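PDB 3OQQ: putative lipoprotein from Bacteroides ovatus, which is of unknown function but binds calcium ions in the crystal and is probably extracellular. Local coordinates for residues A[43-57]-A[94-106]. Sequence-based numbering, arbitrary orientation.
Sequences VKDSRTLTLNVPAAC and ETNRLASVTLALP
Arg97 lays its side chain along the turn that ends segment 43-57: CG rests 3.9 Å from Val53 CG2, CD passes beside the carbonyl oxygen of Ala55, and NH2 donates to Cys57 O at 2.6 Å. That oxygen lies close to the guanidinium plane, the N-H points at it almost straight (167°), and Ala99 CB covers part of one face. CG stands between the backbone N and the carbonyl carbon (chi1 75°), and the extended chain beyond carries the head to the type I turn Pro54-Cys57. A leucine here would probably leave Cys57 O without this donor and the turn less firmly tied to the strand. From here, strands 46-54 and 96-104 run antiparallel in regular register, paired from Val53 with Arg97 to Arg47 with Leu103. On one face Leu51 CD1 meets Val101 CG1 at 3.7 Å. On the other, the hydroxyls of Thr48 and Thr102 share a hydrogen bond (OG1 to OG1, 2.7 Å). Just before strand 46-54 the Val43 side chain crosses that of Leu103 at about a right angle, CG2 3.9 Å from Leu103 CB. Leu51, Val101 and Leu103 pack on Val25 of strand 23-26, Val60 and Met62 of strand 59-65, and Phe76 and Leu78 of strand 71-80; strand 71-80 also pairs with strand 96-104.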
ATOM      1  N   VAL A  43     -19.329  -5.516 -17.624  1.00 31.88           N
ATOM      2  CA  VAL A  43     -19.161  -4.769 -18.871  1.00 31.41           C
ATOM      3  C   VAL A  43     -20.392  -5.010 -19.711  1.00 39.99           C
ATOM      4  O   VAL A  43     -20.503  -6.046 -20.355  1.00 40.94           O
ATOM      5  CB  VAL A  43     -17.854  -5.091 -19.655  1.00 32.83           C
ATOM      6  CG1 VAL A  43     -17.703  -4.173 -20.869  1.00 32.66           C
ATOM      7  CG2 VAL A  43     -16.622  -4.994 -18.761  1.00 30.72           C
ATOM      8  N   LYS A  44     -21.335  -4.063 -19.670  1.00 40.34           N
ATOM      9  CA  LYS A  44     -22.563  -4.088 -20.467  1.00 42.68           C
ATOM     10  C   LYS A  44     -22.320  -3.097 -21.599  1.00 50.15           C
ATOM     11  O   LYS A  44     -22.219  -1.891 -21.353  1.00 50.06           O
ATOM     12  CB  LYS A  44     -23.800  -3.754 -19.612  1.00 45.41           C
ATOM     13  CG  LYS A  44     -25.125  -4.007 -20.321  1.00 64.98           C
ATOM     14  CD  LYS A  44     -26.238  -3.142 -19.755  1.00 80.72           C
ATOM     15  CE  LYS A  44     -27.461  -3.169 -20.642  1.00 96.49           C
ATOM     16  NZ  LYS A  44     -28.388  -2.051 -20.332  1.00107.82           N
ATOM     17  N   ASP A  45     -22.118  -3.633 -22.818  1.00 49.19           N
ATOM     18  CA  ASP A  45     -21.778  -2.931 -24.064  1.00 51.19           C
ATOM     19  C   ASP A  45     -20.320  -2.439 -23.938  1.00 53.40           C
ATOM     20  O   ASP A  45     -19.392  -3.149 -24.350  1.00 51.39           O
ATOM     21  CB  ASP A  45     -22.777  -1.796 -24.417  1.00 55.32           C
ATOM     22  CG  ASP A  45     -24.247  -2.149 -24.226  1.00 72.27           C
ATOM     23  OD1 ASP A  45     -24.709  -3.137 -24.847  1.00 75.35           O
ATOM     24  OD2 ASP A  45     -24.935  -1.434 -23.466  1.00 77.66           O
ATOM     25  N   SER A  46     -20.112  -1.269 -23.310  1.00 49.90           N
ATOM     26  CA  SER A  46     -18.766  -0.747 -23.080  1.00 48.22           C
ATOM     27  C   SER A  46     -18.696  -0.057 -21.706  1.00 49.51           C
ATOM     28  O   SER A  46     -19.730   0.325 -21.157  1.00 49.87           O
ATOM     29  CB  SER A  46     -18.325   0.183 -24.209  1.00 51.96           C
ATOM     30  OG  SER A  46     -18.857   1.486 -24.067  1.00 62.68           O
ATOM     31  N   ARG A  47     -17.492   0.026 -21.120  1.00 42.93           N
ATOM     32  CA  ARG A  47     -17.326   0.644 -19.806  1.00 41.10           C
ATOM     33  C   ARG A  47     -15.950   1.291 -19.687  1.00 42.43           C
ATOM     34  O   ARG A  47     -14.938   0.617 -19.852  1.00 39.90           O
ATOM     35  CB  ARG A  47     -17.544  -0.378 -18.685  1.00 38.67           C
ATOM     36  CG  ARG A  47     -17.499   0.253 -17.306  1.00 44.01           C
ATOM     37  CD  ARG A  47     -17.949  -0.713 -16.252  1.00 38.21           C
ATOM     38  NE  ARG A  47     -18.142  -0.033 -14.976  1.00 34.59           N
ATOM     39  CZ  ARG A  47     -18.538  -0.625 -13.860  1.00 39.85           C
ATOM     40  NH1 ARG A  47     -18.828  -1.920 -13.853  1.00 30.48           N
ATOM     41  NH2 ARG A  47     -18.659   0.072 -12.745  1.00 35.13           N
ATOM     42  N   THR A  48     -15.933   2.602 -19.371  1.00 39.60           N
ATOM     43  CA  THR A  48     -14.719   3.392 -19.195  1.00 38.50           C
ATOM     44  C   THR A  48     -14.424   3.488 -17.695  1.00 40.12           C
ATOM     45  O   THR A  48     -15.299   3.843 -16.903  1.00 39.06           O
ATOM     46  CB  THR A  48     -14.837   4.760 -19.906  1.00 45.00           C
ATOM     47  OG1 THR A  48     -14.981   4.518 -21.306  1.00 49.81           O
ATOM     48  CG2 THR A  48     -13.609   5.646 -19.699  1.00 38.19           C
ATOM     49  N   LEU A  49     -13.187   3.137 -17.322  1.00 35.30           N
ATOM     50  CA  LEU A  49     -12.709   3.148 -15.938  1.00 33.97           C
ATOM     51  C   LEU A  49     -11.403   3.859 -15.792  1.00 37.55           C
ATOM     52  O   LEU A  49     -10.513   3.715 -16.631  1.00 38.09           O
ATOM     53  CB  LEU A  49     -12.510   1.717 -15.408  1.00 32.85           C
ATOM     54  CG  LEU A  49     -13.724   0.817 -15.210  1.00 36.96           C
ATOM     55  CD1 LEU A  49     -13.270  -0.583 -14.885  1.00 35.64           C
ATOM     56  CD2 LEU A  49     -14.602   1.317 -14.085  1.00 39.80           C
ATOM     57  N   THR A  50     -11.263   4.587 -14.702  1.00 33.28           N
ATOM     58  CA  THR A  50     -10.009   5.221 -14.337  1.00 33.25           C
ATOM     59  C   THR A  50      -9.281   4.209 -13.451  1.00 36.62           C
ATOM     60  O   THR A  50      -9.887   3.604 -12.554  1.00 34.88           O
ATOM     61  CB  THR A  50     -10.258   6.587 -13.675  1.00 42.25           C
ATOM     62  OG1 THR A  50     -10.836   7.451 -14.655  1.00 42.71           O
ATOM     63  CG2 THR A  50      -8.979   7.218 -13.133  1.00 39.42           C
ATOM     64  N   LEU A  51      -8.006   3.970 -13.751  1.00 33.67           N
ATOM     65  CA  LEU A  51      -7.220   2.999 -13.009  1.00 31.87           C
ATOM     66  C   LEU A  51      -5.893   3.606 -12.547  1.00 34.29           C
ATOM     67  O   LEU A  51      -5.353   4.513 -13.183  1.00 34.24           O
ATOM     68  CB  LEU A  51      -6.956   1.745 -13.878  1.00 31.86           C
ATOM     69  CG  LEU A  51      -8.150   1.007 -14.533  1.00 36.88           C
ATOM     70  CD1 LEU A  51      -7.651  -0.060 -15.489  1.00 37.60           C
ATOM     71  CD2 LEU A  51      -9.047   0.346 -13.508  1.00 37.68           C
ATOM     72  N   ASN A  52      -5.388   3.117 -11.425  1.00 29.76           N
ATOM     73  CA  ASN A  52      -4.083   3.520 -10.901  1.00 28.99           C
ATOM     74  C   ASN A  52      -3.131   2.409 -11.361  1.00 33.57           C
ATOM     75  O   ASN A  52      -3.188   1.285 -10.845  1.00 35.38           O
ATOM     76  CB  ASN A  52      -4.151   3.711  -9.372  1.00 25.19           C
ATOM     77  CG  ASN A  52      -2.822   3.841  -8.654  1.00 42.15           C
ATOM     78  OD1 ASN A  52      -1.751   3.637  -9.219  1.00 38.48           O
ATOM     79  ND2 ASN A  52      -2.859   4.165  -7.371  1.00 31.23           N
ATOM     80  N   VAL A  53      -2.322   2.695 -12.378  1.00 27.88           N
ATOM     81  CA  VAL A  53      -1.470   1.688 -13.010  1.00 27.53           C
ATOM     82  C   VAL A  53       0.038   1.983 -12.847  1.00 31.97           C
ATOM     83  O   VAL A  53       0.371   3.153 -12.682  1.00 32.38           O
ATOM     84  CB  VAL A  53      -1.826   1.565 -14.537  1.00 31.80           C
ATOM     85  CG1 VAL A  53      -3.281   1.188 -14.741  1.00 31.69           C
ATOM     86  CG2 VAL A  53      -1.487   2.837 -15.333  1.00 32.14           C
ATOM     87  N   PRO A  54       0.962   0.990 -13.055  1.00 27.90           N
ATOM     88  CA  PRO A  54       2.409   1.309 -13.056  1.00 27.13           C
ATOM     89  C   PRO A  54       2.731   2.406 -14.082  1.00 33.60           C
ATOM     90  O   PRO A  54       2.099   2.451 -15.139  1.00 31.44           O
ATOM     91  CB  PRO A  54       3.063  -0.032 -13.430  1.00 28.19           C
ATOM     92  CG  PRO A  54       2.071  -1.069 -12.995  1.00 31.65           C
ATOM     93  CD  PRO A  54       0.742  -0.456 -13.298  1.00 28.29           C
ATOM     94  N   ALA A  55       3.640   3.350 -13.739  1.00 33.02           N
ATOM     95  CA  ALA A  55       3.936   4.506 -14.602  1.00 34.07           C
ATOM     96  C   ALA A  55       4.300   4.114 -16.044  1.00 37.55           C
ATOM     97  O   ALA A  55       3.783   4.736 -16.965  1.00 36.25           O
ATOM     98  CB  ALA A  55       5.035   5.362 -13.995  1.00 34.91           C
ATOM     99  N   ALA A  56       5.107   3.043 -16.235  1.00 35.08           N
ATOM    100  CA  ALA A  56       5.564   2.560 -17.555  1.00 34.65           C
ATOM    101  C   ALA A  56       4.471   1.807 -18.360  1.00 38.30           C
ATOM    102  O   ALA A  56       4.651   1.575 -19.560  1.00 39.45           O
ATOM    103  CB  ALA A  56       6.780   1.656 -17.382  1.00 34.61           C
ATOM    104  N   CYS A  57       3.346   1.464 -17.714  1.00 33.56           N
ATOM    105  CA  CYS A  57       2.256   0.677 -18.281  1.00 33.56           C
ATOM    106  C   CYS A  57       1.550   1.400 -19.404  1.00 38.80           C
ATOM    107  O   CYS A  57       1.053   2.510 -19.212  1.00 39.90           O
ATOM    108  CB  CYS A  57       1.274   0.256 -17.189  1.00 33.55           C
ATOM    109  SG  CYS A  57       0.087  -1.009 -17.708  1.00 37.49           S
ATOM    110  N   GLU A  94       6.734   8.988  -7.831  1.00 22.07           N
ATOM    111  CA  GLU A  94       5.600   8.092  -8.128  1.00 22.02           C
ATOM    112  C   GLU A  94       6.049   6.990  -9.082  1.00 26.90           C
ATOM    113  O   GLU A  94       6.698   7.303 -10.083  1.00 26.63           O
ATOM    114  CB  GLU A  94       4.440   8.873  -8.810  1.00 24.40           C
ATOM    115  CG  GLU A  94       3.852  10.022  -8.007  1.00 34.55           C
ATOM    116  CD  GLU A  94       4.460  11.389  -8.264  1.00 46.56           C
ATOM    117  OE1 GLU A  94       5.524  11.486  -8.924  1.00 32.66           O
ATOM    118  OE2 GLU A  94       3.881  12.369  -7.749  1.00 36.42           O
ATOM    119  N   THR A  95       5.719   5.718  -8.788  1.00 23.61           N
ATOM    120  CA  THR A  95       6.020   4.608  -9.708  1.00 25.30           C
ATOM    121  C   THR A  95       4.711   4.210 -10.393  1.00 34.83           C
ATOM    122  O   THR A  95       4.647   3.203 -11.097  1.00 38.04           O
ATOM    123  CB  THR A  95       6.685   3.426  -9.017  1.00 27.34           C
ATOM    124  OG1 THR A  95       5.891   3.016  -7.895  1.00 24.29           O
ATOM    125  CG2 THR A  95       8.105   3.715  -8.611  1.00 24.61           C
ATOM    126  N   ASN A  96       3.667   5.024 -10.187  1.00 30.35           N
ATOM    127  CA  ASN A  96       2.352   4.801 -10.762  1.00 29.83           C
ATOM    128  C   ASN A  96       1.866   6.058 -11.476  1.00 35.77           C
ATOM    129  O   ASN A  96       2.519   7.095 -11.392  1.00 37.10           O
ATOM    130  CB  ASN A  96       1.363   4.366  -9.679  1.00 27.74           C
ATOM    131  CG  ASN A  96       1.251   5.282  -8.464  1.00 58.05           C
ATOM    132  OD1 ASN A  96       1.443   6.500  -8.527  1.00 40.63           O
ATOM    133  ND2 ASN A  96       0.926   4.701  -7.315  1.00 60.47           N
ATOM    134  N   ARG A  97       0.717   5.966 -12.159  1.00 31.64           N
ATOM    135  CA  ARG A  97       0.061   7.065 -12.866  1.00 31.15           C
ATOM    136  C   ARG A  97      -1.434   6.745 -13.029  1.00 35.91           C
ATOM    137  O   ARG A  97      -1.832   5.583 -12.896  1.00 34.68           O
ATOM    138  CB  ARG A  97       0.725   7.304 -14.236  1.00 28.47           C
ATOM    139  CG  ARG A  97       0.376   6.255 -15.293  1.00 36.32           C
ATOM    140  CD  ARG A  97       0.982   6.559 -16.641  1.00 42.74           C
ATOM    141  NE  ARG A  97       0.675   5.507 -17.607  1.00 45.06           N
ATOM    142  CZ  ARG A  97      -0.132   5.664 -18.648  1.00 59.70           C
ATOM    143  NH1 ARG A  97      -0.697   6.840 -18.888  1.00 47.91           N
ATOM    144  NH2 ARG A  97      -0.363   4.655 -19.473  1.00 51.83           N
ATOM    145  N   LEU A  98      -2.251   7.767 -13.318  1.00 33.76           N
ATOM    146  CA  LEU A  98      -3.672   7.600 -13.611  1.00 33.53           C
ATOM    147  C   LEU A  98      -3.835   7.343 -15.087  1.00 37.36           C
ATOM    148  O   LEU A  98      -3.192   8.003 -15.918  1.00 35.17           O
ATOM    149  CB  LEU A  98      -4.501   8.831 -13.218  1.00 34.19           C
ATOM    150  CG  LEU A  98      -4.872   8.983 -11.766  1.00 39.03           C
ATOM    151  CD1 LEU A  98      -5.600  10.298 -11.550  1.00 39.33           C
ATOM    152  CD2 LEU A  98      -5.684   7.793 -11.257  1.00 41.56           C
ATOM    153  N   ALA A  99      -4.689   6.377 -15.428  1.00 35.67           N
ATOM    154  CA  ALA A  99      -4.961   6.066 -16.827  1.00 35.81           C
ATOM    155  C   ALA A  99      -6.402   5.644 -16.968  1.00 39.23           C
ATOM    156  O   ALA A  99      -7.081   5.371 -15.967  1.00 39.19           O
ATOM    157  CB  ALA A  99      -4.014   4.986 -17.334  1.00 35.99           C
ATOM    158  N   SER A 100      -6.882   5.646 -18.205  1.00 35.03           N
ATOM    159  CA  SER A 100      -8.251   5.301 -18.537  1.00 34.89           C
ATOM    160  C   SER A 100      -8.268   4.171 -19.538  1.00 38.65           C
ATOM    161  O   SER A 100      -7.372   4.079 -20.397  1.00 38.38           O
ATOM    162  CB  SER A 100      -8.980   6.515 -19.099  1.00 37.84           C
ATOM    163  OG  SER A 100     -10.336   6.212 -19.355  1.00 45.69           O
ATOM    164  N   VAL A 101      -9.290   3.305 -19.417  1.00 33.36           N
ATOM    165  CA  VAL A 101      -9.480   2.157 -20.298  1.00 32.00           C
ATOM    166  C   VAL A 101     -10.958   2.066 -20.624  1.00 36.72           C
ATOM    167  O   VAL A 101     -11.788   2.379 -19.776  1.00 38.09           O
ATOM    168  CB  VAL A 101      -8.915   0.846 -19.666  1.00 33.23           C
ATOM    169  CG1 VAL A 101      -9.769   0.344 -18.499  1.00 32.57           C
ATOM    170  CG2 VAL A 101      -8.724  -0.246 -20.704  1.00 32.11           C
ATOM    171  N   THR A 102     -11.279   1.678 -21.852  1.00 32.85           N
ATOM    172  CA  THR A 102     -12.658   1.459 -22.267  1.00 32.81           C
ATOM    173  C   THR A 102     -12.764  -0.022 -22.560  1.00 33.45           C
ATOM    174  O   THR A 102     -12.171  -0.518 -23.509  1.00 30.47           O
ATOM    175  CB  THR A 102     -13.066   2.379 -23.413  1.00 42.84           C
ATOM    176  OG1 THR A 102     -13.014   3.714 -22.911  1.00 44.23           O
ATOM    177  CG2 THR A 102     -14.485   2.089 -23.915  1.00 42.51           C
ATOM    178  N   LEU A 103     -13.442  -0.737 -21.672  1.00 30.08           N
ATOM    179  CA  LEU A 103     -13.614  -2.173 -21.815  1.00 29.03           C
ATOM    180  C   LEU A 103     -14.795  -2.477 -22.741  1.00 34.06           C
ATOM    181  O   LEU A 103     -15.769  -1.720 -22.804  1.00 33.34           O
ATOM    182  CB  LEU A 103     -13.835  -2.818 -20.436  1.00 27.53           C
ATOM    183  CG  LEU A 103     -12.738  -2.628 -19.376  1.00 29.24           C
ATOM    184  CD1 LEU A 103     -13.198  -3.193 -18.052  1.00 28.19           C
ATOM    185  CD2 LEU A 103     -11.395  -3.261 -19.810  1.00 25.87           C
ATOM    186  N   ALA A 104     -14.702  -3.603 -23.439  1.00 31.34           N
ATOM    187  CA  ALA A 104     -15.745  -4.128 -24.318  1.00 32.33           C
ATOM    188  C   ALA A 104     -15.651  -5.629 -24.281  1.00 33.85           C
ATOM    189  O   ALA A 104     -14.543  -6.188 -24.215  1.00 32.13           O
ATOM    190  CB  ALA A 104     -15.590  -3.598 -25.744  1.00 33.99           C
ATOM    191  N   LEU A 105     -16.802  -6.277 -24.255  1.00 29.79           N
ATOM    192  CA  LEU A 105     -16.900  -7.729 -24.199  1.00 29.30           C
ATOM    193  C   LEU A 105     -16.837  -8.375 -25.594  1.00 33.19           C
ATOM    194  O   LEU A 105     -17.734  -8.143 -26.419  1.00 32.99           O
ATOM    195  CB  LEU A 105     -18.215  -8.112 -23.504  1.00 29.67           C
ATOM    196  CG  LEU A 105     -18.191  -9.012 -22.294  1.00 32.87           C
ATOM    197  CD1 LEU A 105     -17.171  -8.559 -21.259  1.00 31.48           C
ATOM    198  CD2 LEU A 105     -19.556  -9.073 -21.678  1.00 33.78           C
ATOM    199  N   PRO A 106     -15.819  -9.254 -25.850  1.00 29.63           N
ATOM    200  CA  PRO A 106     -15.769  -9.983 -27.132  1.00 29.99           C
ATOM    201  C   PRO A 106     -17.015 -10.852 -27.302  1.00 37.16           C
ATOM    202  O   PRO A 106     -17.691 -11.147 -26.317  1.00 36.35           O
ATOM    203  CB  PRO A 106     -14.496 -10.835 -26.992  1.00 29.98           C
ATOM    204  CG  PRO A 106     -13.676 -10.107 -25.986  1.00 32.13           C
ATOM    205  CD  PRO A 106     -14.687  -9.651 -24.989  1.00 27.87           C
TER
HETATM  206  O   HOH W   1     -19.681  -5.585 -24.493  1.00 40.91           O
HETATM  207  O   HOH W   2       6.474   1.907 -13.604  1.00 34.75           O